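Local coordinates for protein particle-associated glycoside hydrolase (Acinetobacter phage Fri1, PDB 6C72) that probably cleaves the capsular polysaccharide of Acinetobacter baumannii as a trimeric phage tailspike, opening the way to the host cell surface, at residues A[202-207]-A[232-237]; A[258-263]-A[281-286]; A[272-277]-A[298-303]; A[285-290]-A[318-323]. One frame throughout, in Å; residues are numbered along the deposited sequence.

Contact 1. Residues A[202-207]-A[232-237]; sequences SNLKML and KWVDTS
Strands 204-207 and 234-237 run parallel, their axes 4.6 Å apart at closest approach and 15° from alignment, and both chains turn a corner just before them, at Asn203 and Trp233. The ladder carries through that corner: Asn203 N donates to Lys232 O and Leu204 N to Trp233 O, after which Asp235 N to Leu204 O, Met206 N to Asp235 O (2.9 Å, nearly straight) and Ser237 N to Met206 O complete it. Lys205, with CG anti to the backbone N (chi1 -177°) and the rest of its chain extended, lies across Asp235, CG 4.0 Å from Asp235 CB, and sets CE 3.9 Å from Ser237 CB. A water joins its tip to the next strand, accepting from Lys205 NZ and donating to Ser237 OG, which also bonds Asp266. Asp235 OD1 turns instead to Asn263 ND2. On the other face Met206 and Thr236 run side by side, Met206 CB 4.0 Å from Thr236 CG2. At the corner Asn203 OD1 lies 3.6 Å from Trp233 CB, the amide and indole planes 64° apart. Strand 179-182 flanks 204-207 and strand 263-264 follows 234-237, while Trp233 also packs on Gly198 of the second subunit.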
loop_
_atom_site.group_PDB
_atom_site.type_symbol
_atom_site.label_atom_id
_atom_site.label_comp_id
_atom_site.label_asym_id
_atom_site.label_seq_id
_atom_site.Cartn_x
_atom_site.Cartn_y
_atom_site.Cartn_z
ATOM N N SER A 202 4.893 -7.353 25.277
ATOM C CA SER A 202 6.145 -7.156 24.556
ATOM C C SER A 202 7.330 -7.694 25.340
ATOM O O SER A 202 7.262 -7.918 26.557
ATOM C CB SER A 202 6.383 -5.684 24.211
ATOM O OG SER A 202 6.704 -4.942 25.351
ATOM N N ASN A 203 8.419 -7.917 24.599
ATOM C CA ASN A 203 9.743 -8.179 25.161
ATOM C C ASN A 203 9.740 -9.406 26.073
ATOM O O ASN A 203 10.275 -9.375 27.180
ATOM C CB ASN A 203 10.280 -6.950 25.915
ATOM C CG ASN A 203 10.449 -5.736 25.028
ATOM O OD1 ASN A 203 10.113 -5.772 23.853
ATOM N ND2 ASN A 203 10.975 -4.658 25.585
ATOM N N LEU A 204 9.158 -10.503 25.596
ATOM C CA LEU A 204 9.179 -11.734 26.375
ATOM C C LEU A 204 8.944 -12.920 25.455
ATOM O O LEU A 204 8.576 -12.766 24.290
ATOM C CB LEU A 204 8.149 -11.694 27.516
ATOM C CG LEU A 204 6.682 -11.355 27.233
ATOM C CD1 LEU A 204 5.901 -12.523 26.638
ATOM C CD2 LEU A 204 6.020 -10.862 28.526
ATOM N N LYS A 205 9.153 -14.112 26.007
ATOM C CA LYS A 205 8.878 -15.373 25.334
ATOM C C LYS A 205 7.802 -16.129 26.104
ATOM O O LYS A 205 7.831 -16.173 27.340
ATOM C CB LYS A 205 10.137 -16.238 25.225
ATOM C CG LYS A 205 9.912 -17.532 24.474
ATOM C CD LYS A 205 11.212 -18.104 23.957
ATOM C CE LYS A 205 10.976 -19.309 23.059
ATOM N NZ LYS A 205 12.243 -19.807 22.437
ATOM N N MET A 206 6.851 -16.710 25.383
ATOM C CA MET A 206 5.786 -17.503 25.979
ATOM C C MET A 206 6.038 -18.974 25.677
ATOM O O MET A 206 6.366 -19.331 24.544
ATOM C CB MET A 206 4.408 -17.062 25.465
ATOM C CG MET A 206 4.100 -15.572 25.686
ATOM S SD MET A 206 2.490 -14.980 25.053
ATOM C CE MET A 206 1.501 -14.892 26.520
ATOM N N LEU A 207 5.902 -19.822 26.694
ATOM C CA LEU A 207 6.208 -21.242 26.587
ATOM C C LEU A 207 4.974 -22.070 26.917
ATOM O O LEU A 207 4.197 -21.723 27.813
ATOM C CB LEU A 207 7.374 -21.638 27.540
ATOM C CG LEU A 207 8.725 -21.016 27.179
ATOM C CD1 LEU A 207 9.789 -21.330 28.234
ATOM C CD2 LEU A 207 9.208 -21.457 25.799
ATOM N N LYS A 232 5.092 -6.720 20.378
ATOM C CA LYS A 232 6.407 -6.464 19.798
ATOM C C LYS A 232 7.463 -7.293 20.515
ATOM O O LYS A 232 7.460 -7.380 21.747
ATOM C CB LYS A 232 6.775 -4.981 19.886
ATOM C CG LYS A 232 5.906 -4.113 19.024
ATOM C CD LYS A 232 6.087 -2.640 19.324
ATOM C CE LYS A 232 5.211 -1.788 18.396
ATOM N NZ LYS A 232 5.825 -0.443 18.143
ATOM N N TRP A 233 8.368 -7.895 19.738
ATOM C CA TRP A 233 9.467 -8.704 20.279
ATOM C C TRP A 233 8.936 -9.779 21.235
ATOM O O TRP A 233 9.333 -9.873 22.400
ATOM C CB TRP A 233 10.506 -7.822 20.961
ATOM C CG TRP A 233 11.129 -6.854 20.037
ATOM C CD1 TRP A 233 10.881 -5.511 19.968
ATOM C CD2 TRP A 233 12.128 -7.128 19.045
ATOM N NE1 TRP A 233 11.657 -4.931 18.991
ATOM C CE2 TRP A 233 12.430 -5.900 18.408
ATOM C CE3 TRP A 233 12.786 -8.290 18.627
ATOM C CZ2 TRP A 233 13.366 -5.804 17.376
ATOM C CZ3 TRP A 233 13.716 -8.193 17.602
ATOM C CH2 TRP A 233 13.999 -6.956 16.991
ATOM N N VAL A 234 7.996 -10.578 20.735
ATOM C CA VAL A 234 7.427 -11.696 21.473
ATOM C C VAL A 234 7.618 -12.966 20.659
ATOM O O VAL A 234 7.273 -13.007 19.474
ATOM C CB VAL A 234 5.935 -11.473 21.789
ATOM C CG1 VAL A 234 5.292 -12.785 22.189
ATOM C CG2 VAL A 234 5.794 -10.459 22.907
ATOM N N ASP A 235 8.151 -13.999 21.298
ATOM C CA ASP A 235 8.215 -15.334 20.732
ATOM C C ASP A 235 7.209 -16.219 21.454
ATOM O O ASP A 235 6.865 -15.969 22.614
ATOM C CB ASP A 235 9.625 -15.925 20.857
ATOM C CG ASP A 235 10.673 -15.148 20.051
ATOM O OD1 ASP A 235 10.324 -14.152 19.376
ATOM O OD2 ASP A 235 11.855 -15.547 20.080
ATOM N N THR A 236 6.686 -17.214 20.747
ATOM C CA THR A 236 5.825 -18.224 21.349
ATOM C C THR A 236 6.293 -19.599 20.902
ATOM O O THR A 236 6.601 -19.804 19.726
ATOM C CB THR A 236 4.333 -18.023 20.982
ATOM O OG1 THR A 236 4.171 -18.083 19.560
ATOM C CG2 THR A 236 3.808 -16.688 21.495
ATOM N N SER A 237 6.327 -20.553 21.832
ATOM C CA SER A 237 6.861 -21.865 21.508
ATOM C C SER A 237 6.227 -22.926 22.391
ATOM O O SER A 237 6.088 -22.733 23.597
ATOM C CB SER A 237 8.383 -21.900 21.678
ATOM O OG SER A 237 8.855 -23.232 21.632
HETATM O O HOH W 1 11.913 -22.511 21.183
#

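Contact 2. Residues A[258-263]-A[281-286]; sequences YFENCN and TFKNCT. With ZN (zinc ion), chain M.
Glu260 and Lys283 are paired across two parallel strands, 258-260 and 281-283, and lie side by side. Along Glu260, CB and then CG pass over Lys283 O, CG at 3.4 Å; CD comes 3.8 Å from Lys283 CD; OE1 accepts from Tyr258 OH, which arrives from above the carboxylate plane; and OE2 binds the zinc ion at 2.4 Å, with a water as a further ligand. A chi1 of -170° and an extended chain carry the carboxylate out to the metal. OE2 also accepts from Asn256 ND2 of the second subunit, so both oxygens are held. Tyr258 OH in turn rests against Lys283 CE. Facing the other way, Phe259 and Phe282 point in the same direction with planes 12° apart but slid, so that Phe259 CD1 sits over one face of Phe282, 3.5 Å from its CE2. Beyond the strands both chains bend at an asparagine. There, facing the second subunit, Asn284 ND2 donates to Asn261 OD1 (2.7 Å), the amides nearly perpendicular, and Cys262 N points to Cys285 SG at 3.6 Å. After the bend Thr286 OG1 donates to a lone pair of Asn263 OD1 in its carbonyl plane. Like residues stacked at matching positions of successive coils, here phenylalanine and cysteine inside and asparagine at the bend, are typical of a right-handed parallel beta-helix.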
loop_
_atom_site.group_PDB
_atom_site.type_symbol
_atom_site.label_atom_id
_atom_site.label_comp_id
_atom_site.label_asym_id
_atom_site.label_seq_id
_atom_site.Cartn_x
_atom_site.Cartn_y
_atom_site.Cartn_z
ATOM N N TYR A 258 -1.833 -5.440 15.799
ATOM C CA TYR A 258 -0.545 -5.176 15.191
ATOM C C TYR A 258 0.530 -6.015 15.865
ATOM O O TYR A 258 0.624 -6.037 17.095
ATOM C CB TYR A 258 -0.215 -3.690 15.289
ATOM C CG TYR A 258 1.046 -3.339 14.570
ATOM C CD1 TYR A 258 1.065 -3.195 13.197
ATOM C CD2 TYR A 258 2.234 -3.177 15.269
ATOM C CE1 TYR A 258 2.234 -2.879 12.533
ATOM C CE2 TYR A 258 3.397 -2.861 14.622
ATOM C CZ TYR A 258 3.395 -2.724 13.251
ATOM O OH TYR A 258 4.564 -2.417 12.604
ATOM N N PHE A 259 1.338 -6.691 15.056
ATOM C CA PHE A 259 2.426 -7.535 15.530
ATOM C C PHE A 259 3.685 -7.208 14.743
ATOM O O PHE A 259 3.656 -7.167 13.508
ATOM C CB PHE A 259 2.085 -9.025 15.380
ATOM C CG PHE A 259 0.785 -9.410 16.028
ATOM C CD1 PHE A 259 -0.423 -9.257 15.342
ATOM C CD2 PHE A 259 0.766 -9.912 17.320
ATOM C CE1 PHE A 259 -1.631 -9.604 15.932
ATOM C CE2 PHE A 259 -0.442 -10.268 17.926
ATOM C CZ PHE A 259 -1.655 -10.110 17.224
ATOM N N GLU A 260 4.781 -6.968 15.458
ATOM C CA GLU A 260 6.055 -6.686 14.813
ATOM C C GLU A 260 7.178 -7.394 15.552
ATOM O O GLU A 260 7.177 -7.442 16.780
ATOM C CB GLU A 260 6.347 -5.189 14.760
ATOM C CG GLU A 260 7.543 -4.863 13.893
ATOM C CD GLU A 260 7.782 -3.381 13.793
ATOM O OE1 GLU A 260 6.858 -2.615 14.157
ATOM O OE2 GLU A 260 8.887 -2.982 13.364
ATOM N N ASN A 261 8.130 -7.944 14.804
ATOM C CA ASN A 261 9.311 -8.572 15.396
ATOM C C ASN A 261 8.922 -9.717 16.325
ATOM O O ASN A 261 9.514 -9.897 17.386
ATOM C CB ASN A 261 10.171 -7.546 16.136
ATOM C CG ASN A 261 10.699 -6.462 15.214
ATOM O OD1 ASN A 261 11.341 -6.753 14.208
ATOM N ND2 ASN A 261 10.413 -5.205 15.545
ATOM N N CYS A 262 7.883 -10.457 15.957
ATOM C CA CYS A 262 7.411 -11.585 16.747
ATOM C C CYS A 262 7.737 -12.887 16.034
ATOM O O CYS A 262 7.773 -12.946 14.808
ATOM C CB CYS A 262 5.897 -11.493 17.006
ATOM S SG CYS A 262 5.409 -10.114 18.096
ATOM N N ASN A 263 7.973 -13.938 16.802
ATOM C CA ASN A 263 8.289 -15.245 16.243
ATOM C C ASN A 263 7.319 -16.257 16.815
ATOM O O ASN A 263 7.422 -16.635 17.989
ATOM C CB ASN A 263 9.731 -15.647 16.536
ATOM C CG ASN A 263 10.718 -14.674 15.946
ATOM O OD1 ASN A 263 10.831 -14.576 14.732
ATOM N ND2 ASN A 263 11.446 -13.954 16.796
ATOM N N THR A 281 -2.216 -6.757 11.114
ATOM C CA THR A 281 -0.964 -6.605 10.392
ATOM C C THR A 281 0.161 -7.323 11.126
ATOM O O THR A 281 0.354 -7.127 12.330
ATOM C CB THR A 281 -0.612 -5.127 10.193
ATOM O OG1 THR A 281 -1.610 -4.514 9.372
ATOM C CG2 THR A 281 0.740 -4.985 9.513
ATOM N N PHE A 282 0.901 -8.136 10.387
ATOM C CA PHE A 282 2.150 -8.725 10.843
ATOM C C PHE A 282 3.277 -8.111 10.025
ATOM O O PHE A 282 3.224 -8.123 8.794
ATOM C CB PHE A 282 2.140 -10.245 10.674
ATOM C CG PHE A 282 1.086 -10.948 11.488
ATOM C CD1 PHE A 282 -0.198 -11.135 10.978
ATOM C CD2 PHE A 282 1.379 -11.442 12.753
ATOM C CE1 PHE A 282 -1.178 -11.800 11.721
ATOM C CE2 PHE A 282 0.408 -12.103 13.495
ATOM C CZ PHE A 282 -0.874 -12.280 12.980
ATOM N N LYS A 283 4.274 -7.554 10.706
ATOM C CA LYS A 283 5.448 -6.976 10.065
ATOM C C LYS A 283 6.703 -7.578 10.679
ATOM O O LYS A 283 6.877 -7.532 11.899
ATOM C CB LYS A 283 5.470 -5.458 10.216
ATOM C CG LYS A 283 6.590 -4.788 9.436
ATOM C CD LYS A 283 6.913 -3.437 10.047
ATOM C CE LYS A 283 5.984 -2.354 9.523
ATOM N NZ LYS A 283 6.498 -1.795 8.217
ATOM N N ASN A 284 7.570 -8.142 9.833
ATOM C CA ASN A 284 8.835 -8.743 10.274
ATOM C C ASN A 284 8.596 -9.770 11.377
ATOM O O ASN A 284 9.281 -9.785 12.408
ATOM C CB ASN A 284 9.842 -7.675 10.715
ATOM C CG ASN A 284 11.271 -8.221 10.826
ATOM O OD1 ASN A 284 11.686 -9.094 10.050
ATOM N ND2 ASN A 284 12.031 -7.709 11.802
ATOM N N CYS A 285 7.568 -10.590 11.195
ATOM C CA CYS A 285 7.280 -11.700 12.089
ATOM C C CYS A 285 7.589 -12.999 11.365
ATOM O O CYS A 285 7.629 -13.034 10.144
ATOM C CB CYS A 285 5.813 -11.678 12.538
ATOM S SG CYS A 285 5.364 -10.176 13.441
ATOM N N THR A 286 7.801 -14.076 12.113
ATOM C CA THR A 286 8.015 -15.377 11.496
ATOM C C THR A 286 7.010 -16.379 12.039
ATOM O O THR A 286 6.443 -16.193 13.118
ATOM C CB THR A 286 9.445 -15.914 11.714
ATOM O OG1 THR A 286 9.602 -16.377 13.060
ATOM C CG2 THR A 286 10.502 -14.851 11.409
HETATM ZN ZN ZN M . 8.792 -0.741 12.564
HETATM O O HOH W 2 10.976 -11.800 13.654
HETATM O O HOH W 3 10.131 -0.978 10.884
#

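Contact 3. Residues A[272-277]-A[298-303]; sequences AALVYC and YLFDIE
Asp301 O is gripped from the neighbouring coil by Leu274 N at 3.0 Å and touched by Ala273 CA, whose C-H points to it from 3.1 Å. This is coil-to-coil pairing in the parallel beta-helix: strands 272-275 and 300-302 run only 3° from parallel, 4.7 Å apart. Asp301 N donates to Ala272 O and Glu303 N to Leu274 O (3.0 Å), so the ladder alternates between the two chains. The side chains of Leu274, Phe300 and Ile302 share one face. A chi1 of 174° swings the Phe300 ring beside its own carbonyl carbon and toward the first strand; its CD1 lies 4.2 Å from Ala272 CB, and Leu274 CG approaches the ring obliquely near CZ. Leu274 CB also touches Ile302 CG1. This apolar layer is closed from across the coil by strand 312-318, Leu274 packing on Val312 and Val315 and Phe300 on Leu317, while Phe287 meets the Phe300 ring edge-to-face. Ala273 and Asp301 occupy the other face, and the small methyl of Ala273 rests close to Asp301 O. After Leu274 the first chain turns a corner at Tyr276, whose OH bonds Asp250. Just before that turn, Val275 spreads both methyls over one carbonyl, CG1 lying 3.8 Å from Glu303 O.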
loop_
_atom_site.group_PDB
_atom_site.type_symbol
_atom_site.label_atom_id
_atom_site.label_comp_id
_atom_site.label_asym_id
_atom_site.label_seq_id
_atom_site.Cartn_x
_atom_site.Cartn_y
_atom_site.Cartn_z
ATOM N N ALA A 272 -0.049 -20.078 14.598
ATOM C CA ALA A 272 -0.947 -18.971 14.883
ATOM C C ALA A 272 -2.222 -19.156 14.068
ATOM O O ALA A 272 -2.195 -19.757 12.990
ATOM C CB ALA A 272 -0.298 -17.621 14.553
ATOM N N ALA A 273 -3.333 -18.619 14.575
ATOM C CA ALA A 273 -4.601 -18.756 13.875
ATOM C C ALA A 273 -5.403 -17.474 14.002
ATOM O O ALA A 273 -5.483 -16.888 15.087
ATOM C CB ALA A 273 -5.420 -19.941 14.403
ATOM N N LEU A 274 -5.966 -17.035 12.880
ATOM C CA LEU A 274 -6.947 -15.962 12.841
ATOM C C LEU A 274 -8.291 -16.609 12.561
ATOM O O LEU A 274 -8.460 -17.259 11.522
ATOM C CB LEU A 274 -6.613 -14.925 11.766
ATOM C CG LEU A 274 -5.199 -14.335 11.760
ATOM C CD1 LEU A 274 -5.145 -13.134 10.830
ATOM C CD2 LEU A 274 -4.782 -13.940 13.160
ATOM N N VAL A 275 -9.250 -16.415 13.466
ATOM C CA VAL A 275 -10.528 -17.106 13.414
ATOM C C VAL A 275 -11.698 -16.144 13.243
ATOM O O VAL A 275 -12.635 -16.430 12.486
ATOM C CB VAL A 275 -10.715 -17.972 14.675
ATOM C CG1 VAL A 275 -12.047 -18.668 14.667
ATOM C CG2 VAL A 275 -9.568 -18.972 14.787
ATOM N N TYR A 276 -11.652 -14.981 13.896
ATOM C CA TYR A 276 -12.755 -14.021 13.821
ATOM C C TYR A 276 -12.170 -12.656 14.188
ATOM O O TYR A 276 -12.011 -12.355 15.374
ATOM C CB TYR A 276 -13.885 -14.431 14.753
ATOM C CG TYR A 276 -15.190 -13.640 14.692
ATOM C CD1 TYR A 276 -15.365 -12.560 13.832
ATOM C CD2 TYR A 276 -16.249 -13.989 15.529
ATOM C CE1 TYR A 276 -16.555 -11.858 13.811
ATOM C CE2 TYR A 276 -17.438 -13.296 15.524
ATOM C CZ TYR A 276 -17.597 -12.234 14.670
ATOM O OH TYR A 276 -18.807 -11.559 14.675
ATOM N N CYS A 277 -11.832 -11.858 13.172
ATOM C CA CYS A 277 -11.148 -10.583 13.372
ATOM C C CYS A 277 -10.991 -9.910 12.019
ATOM O O CYS A 277 -11.144 -10.539 10.969
ATOM C CB CYS A 277 -9.779 -10.764 14.036
ATOM S SG CYS A 277 -8.671 -11.936 13.170
ATOM N N TYR A 298 -1.221 -27.492 10.782
ATOM C CA TYR A 298 -0.884 -26.559 9.718
ATOM C C TYR A 298 0.185 -25.589 10.204
ATOM O O TYR A 298 0.554 -25.564 11.382
ATOM C CB TYR A 298 -2.097 -25.757 9.239
ATOM C CG TYR A 298 -3.330 -26.561 8.888
ATOM C CD1 TYR A 298 -3.280 -27.558 7.927
ATOM C CD2 TYR A 298 -4.565 -26.273 9.481
ATOM C CE1 TYR A 298 -4.404 -28.284 7.589
ATOM C CE2 TYR A 298 -5.713 -26.985 9.135
ATOM C CZ TYR A 298 -5.616 -27.988 8.188
ATOM O OH TYR A 298 -6.724 -28.706 7.827
ATOM N N LEU A 299 0.657 -24.756 9.284
ATOM C CA LEU A 299 1.652 -23.753 9.632
ATOM C C LEU A 299 0.997 -22.473 10.148
ATOM O O LEU A 299 1.223 -22.071 11.294
ATOM C CB LEU A 299 2.549 -23.483 8.418
ATOM C CG LEU A 299 3.672 -22.461 8.557
ATOM C CD1 LEU A 299 4.588 -22.747 9.757
ATOM C CD2 LEU A 299 4.480 -22.457 7.262
ATOM N N PHE A 300 0.170 -21.841 9.324
ATOM C CA PHE A 300 -0.499 -20.593 9.662
ATOM C C PHE A 300 -1.919 -20.692 9.127
ATOM O O PHE A 300 -2.114 -21.047 7.962
ATOM C CB PHE A 300 0.241 -19.391 9.066
ATOM C CG PHE A 300 -0.469 -18.087 9.255
ATOM C CD1 PHE A 300 -0.269 -17.330 10.389
ATOM C CD2 PHE A 300 -1.351 -17.621 8.296
ATOM C CE1 PHE A 300 -0.935 -16.139 10.558
ATOM C CE2 PHE A 300 -2.021 -16.428 8.467
ATOM C CZ PHE A 300 -1.806 -15.690 9.591
ATOM N N ASP A 301 -2.913 -20.437 9.973
ATOM C CA ASP A 301 -4.285 -20.826 9.645
ATOM C C ASP A 301 -5.226 -19.636 9.802
ATOM O O ASP A 301 -5.516 -19.211 10.922
ATOM C CB ASP A 301 -4.726 -21.993 10.533
ATOM C CG ASP A 301 -5.925 -22.749 9.971
ATOM O OD1 ASP A 301 -6.294 -22.533 8.797
ATOM O OD2 ASP A 301 -6.497 -23.578 10.708
ATOM N N ILE A 302 -5.726 -19.115 8.681
ATOM C CA ILE A 302 -6.881 -18.222 8.697
ATOM C C ILE A 302 -8.097 -19.108 8.458
ATOM O O ILE A 302 -8.393 -19.468 7.318
ATOM C CB ILE A 302 -6.783 -17.122 7.644
ATOM C CG1 ILE A 302 -5.572 -16.235 7.901
ATOM C CG2 ILE A 302 -8.060 -16.308 7.625
ATOM C CD1 ILE A 302 -5.382 -15.161 6.850
ATOM N N GLU A 303 -8.791 -19.486 9.529
ATOM C CA GLU A 303 -9.896 -20.437 9.416
ATOM C C GLU A 303 -11.041 -20.083 10.354
ATOM O O GLU A 303 -11.103 -20.554 11.497
ATOM C CB GLU A 303 -9.419 -21.865 9.672
ATOM C CG GLU A 303 -10.487 -22.894 9.434
ATOM C CD GLU A 303 -9.961 -24.319 9.441
ATOM O OE1 GLU A 303 -8.864 -24.575 9.992
ATOM O OE2 GLU A 303 -10.654 -25.206 8.900
#

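Contact 4. Residues A[285-290]-A[318-323]; sequences CTFQQL and INCVFN
Strands 286-289 and 321-323 lie parallel within 6°, 4.7 Å apart, joined by a ladder in regular alternation: Val321 N to Cys285 O, Phe287 N to Val321 O (2.7 Å), Asn323 N to Phe287 O, and Gln289 N to Asn323 O. The inner face is built on Phe287 and Phe322, which extend in the same direction with planes 9° apart. They are offset until little of one ring lies over the other, their centroids 5.1 Å apart, and Phe287 CD1 meets Phe322 CE1. In both, CG stands anti to the carbonyl carbon, which gives the rings the same heading. Cys320 CB comes to the edge of Phe287, 4.3 Å from its CE1, and Cys320 SG lies 4.1 Å from Cys285 CB. Opposite them, Thr286 CG2 packs alongside Val321 CB at 3.9 Å. Thr286 OG1 accepts from Gln288 NE2 at 2.8 Å, a link along one strand, besides its bond to Asn263. The Leu290 side chain crosses that of Asn323 at about a right angle, CD2 3.9 Å from Asn323 CG. Phe322 stacks further on Phe355, and Phe287 meets the ring of Phe264, so the phenylalanines continue from coil to coil as an internal aromatic ladder, a feature characteristic of parallel beta-helices.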
loop_
_atom_site.group_PDB
_atom_site.type_symbol
_atom_site.label_atom_id
_atom_site.label_comp_id
_atom_site.label_asym_id
_atom_site.label_seq_id
_atom_site.Cartn_x
_atom_site.Cartn_y
_atom_site.Cartn_z
ATOM N N CYS A 285 7.568 -10.590 11.195
ATOM C CA CYS A 285 7.280 -11.700 12.089
ATOM C C CYS A 285 7.589 -12.999 11.365
ATOM O O CYS A 285 7.629 -13.034 10.144
ATOM C CB CYS A 285 5.813 -11.678 12.538
ATOM S SG CYS A 285 5.364 -10.176 13.441
ATOM N N THR A 286 7.801 -14.076 12.113
ATOM C CA THR A 286 8.015 -15.377 11.496
ATOM C C THR A 286 7.010 -16.379 12.039
ATOM O O THR A 286 6.443 -16.193 13.118
ATOM C CB THR A 286 9.445 -15.914 11.714
ATOM O OG1 THR A 286 9.602 -16.377 13.060
ATOM C CG2 THR A 286 10.502 -14.851 11.409
ATOM N N PHE A 287 6.747 -17.414 11.247
ATOM C CA PHE A 287 5.871 -18.519 11.626
ATOM C C PHE A 287 6.608 -19.803 11.267
ATOM O O PHE A 287 6.819 -20.081 10.081
ATOM C CB PHE A 287 4.514 -18.431 10.914
ATOM C CG PHE A 287 3.821 -17.089 11.064
ATOM C CD1 PHE A 287 4.120 -16.031 10.212
ATOM C CD2 PHE A 287 2.871 -16.893 12.063
ATOM C CE1 PHE A 287 3.494 -14.805 10.341
ATOM C CE2 PHE A 287 2.227 -15.671 12.204
ATOM C CZ PHE A 287 2.539 -14.620 11.339
ATOM N N GLN A 288 7.049 -20.561 12.270
ATOM C CA GLN A 288 8.008 -21.638 12.025
ATOM C C GLN A 288 7.589 -22.906 12.751
ATOM O O GLN A 288 7.387 -22.884 13.967
ATOM C CB GLN A 288 9.423 -21.229 12.455
ATOM C CG GLN A 288 9.724 -19.765 12.206
ATOM C CD GLN A 288 11.203 -19.452 12.165
ATOM O OE1 GLN A 288 11.979 -20.152 11.504
ATOM N NE2 GLN A 288 11.605 -18.388 12.857
ATOM N N GLN A 289 7.462 -24.004 12.004
ATOM C CA GLN A 289 7.327 -25.357 12.551
ATOM C C GLN A 289 8.626 -26.119 12.275
ATOM O O GLN A 289 8.722 -26.909 11.339
ATOM C CB GLN A 289 6.120 -26.062 11.942
ATOM C CG GLN A 289 4.782 -25.415 12.295
ATOM C CD GLN A 289 4.229 -25.862 13.658
ATOM O OE1 GLN A 289 4.974 -26.257 14.549
ATOM N NE2 GLN A 289 2.907 -25.792 13.812
ATOM N N LEU A 290 9.623 -25.913 13.131
ATOM C CA LEU A 290 10.942 -26.501 12.934
ATOM C C LEU A 290 11.246 -27.623 13.924
ATOM O O LEU A 290 12.408 -28.009 14.077
ATOM C CB LEU A 290 12.019 -25.418 13.013
ATOM C CG LEU A 290 11.896 -24.323 11.952
ATOM C CD1 LEU A 290 13.089 -23.375 12.013
ATOM C CD2 LEU A 290 11.757 -24.930 10.552
ATOM N N ILE A 318 3.680 -8.455 6.005
ATOM C CA ILE A 318 4.762 -7.726 5.353
ATOM C C ILE A 318 6.082 -8.270 5.880
ATOM O O ILE A 318 6.312 -8.283 7.098
ATOM C CB ILE A 318 4.680 -6.216 5.624
ATOM C CG1 ILE A 318 3.244 -5.715 5.498
ATOM C CG2 ILE A 318 5.611 -5.452 4.700
ATOM C CD1 ILE A 318 3.002 -4.346 6.159
ATOM N N ASN A 319 6.952 -8.706 4.968
ATOM C CA ASN A 319 8.311 -9.127 5.317
ATOM C C ASN A 319 8.284 -10.193 6.414
ATOM O O ASN A 319 9.043 -10.143 7.381
ATOM C CB ASN A 319 9.164 -7.919 5.720
ATOM C CG ASN A 319 10.624 -8.267 5.903
ATOM O OD1 ASN A 319 11.117 -9.243 5.338
ATOM N ND2 ASN A 319 11.326 -7.473 6.697
ATOM N N CYS A 320 7.390 -11.160 6.268
ATOM C CA CYS A 320 7.268 -12.262 7.209
ATOM C C CYS A 320 7.878 -13.517 6.608
ATOM O O CYS A 320 8.061 -13.619 5.393
ATOM C CB CYS A 320 5.793 -12.512 7.573
ATOM S SG CYS A 320 5.048 -11.155 8.519
ATOM N N VAL A 321 8.215 -14.466 7.475
ATOM C CA VAL A 321 8.758 -15.758 7.074
ATOM C C VAL A 321 7.780 -16.846 7.498
ATOM O O VAL A 321 7.340 -16.879 8.653
ATOM C CB VAL A 321 10.150 -16.018 7.683
ATOM C CG1 VAL A 321 10.605 -17.454 7.370
ATOM C CG2 VAL A 321 11.168 -14.996 7.178
ATOM N N PHE A 322 7.423 -17.713 6.561
ATOM C CA PHE A 322 6.682 -18.928 6.829
ATOM C C PHE A 322 7.613 -20.088 6.519
ATOM O O PHE A 322 8.075 -20.221 5.383
ATOM C CB PHE A 322 5.416 -19.006 5.984
ATOM C CG PHE A 322 4.549 -17.791 6.092
ATOM C CD1 PHE A 322 3.607 -17.684 7.113
ATOM C CD2 PHE A 322 4.653 -16.765 5.162
ATOM C CE1 PHE A 322 2.800 -16.559 7.221
ATOM C CE2 PHE A 322 3.839 -15.635 5.253
ATOM C CZ PHE A 322 2.911 -15.530 6.291
ATOM N N ASN A 323 7.897 -20.913 7.518
ATOM C CA ASN A 323 8.935 -21.924 7.388
ATOM C C ASN A 323 8.488 -23.208 8.061
ATOM O O ASN A 323 8.093 -23.195 9.228
ATOM C CB ASN A 323 10.251 -21.408 7.997
ATOM C CG ASN A 323 11.434 -22.275 7.658
ATOM O OD1 ASN A 323 11.308 -23.260 6.938
ATOM N ND2 ASN A 323 12.605 -21.906 8.172
#

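From the N terminus, contact 1 comes first and closes its loop before the others begin, joining 202-207 to the coil after it. Its second segment meets the first of contact 2 through Thr236 N to Asn263 O. Contact 2 begins on the face of strands 255-260 and 280-283, then turns the corner onto the face of contacts 1 and 4, where 204-207, 234-237, 263-264, 286-289 and 321-324 pair in succession. Contact 2 crosses contact 3, since 272-277 falls inside its loop and 298-303 after it; contact 3 likewise crosses contact 4. Contact 4 starts on Cys285 and Thr286, where contact 2 ends. Contact 3 ties a different face, meeting the others inside through Phe282 with Leu274 and Phe287 with Phe300.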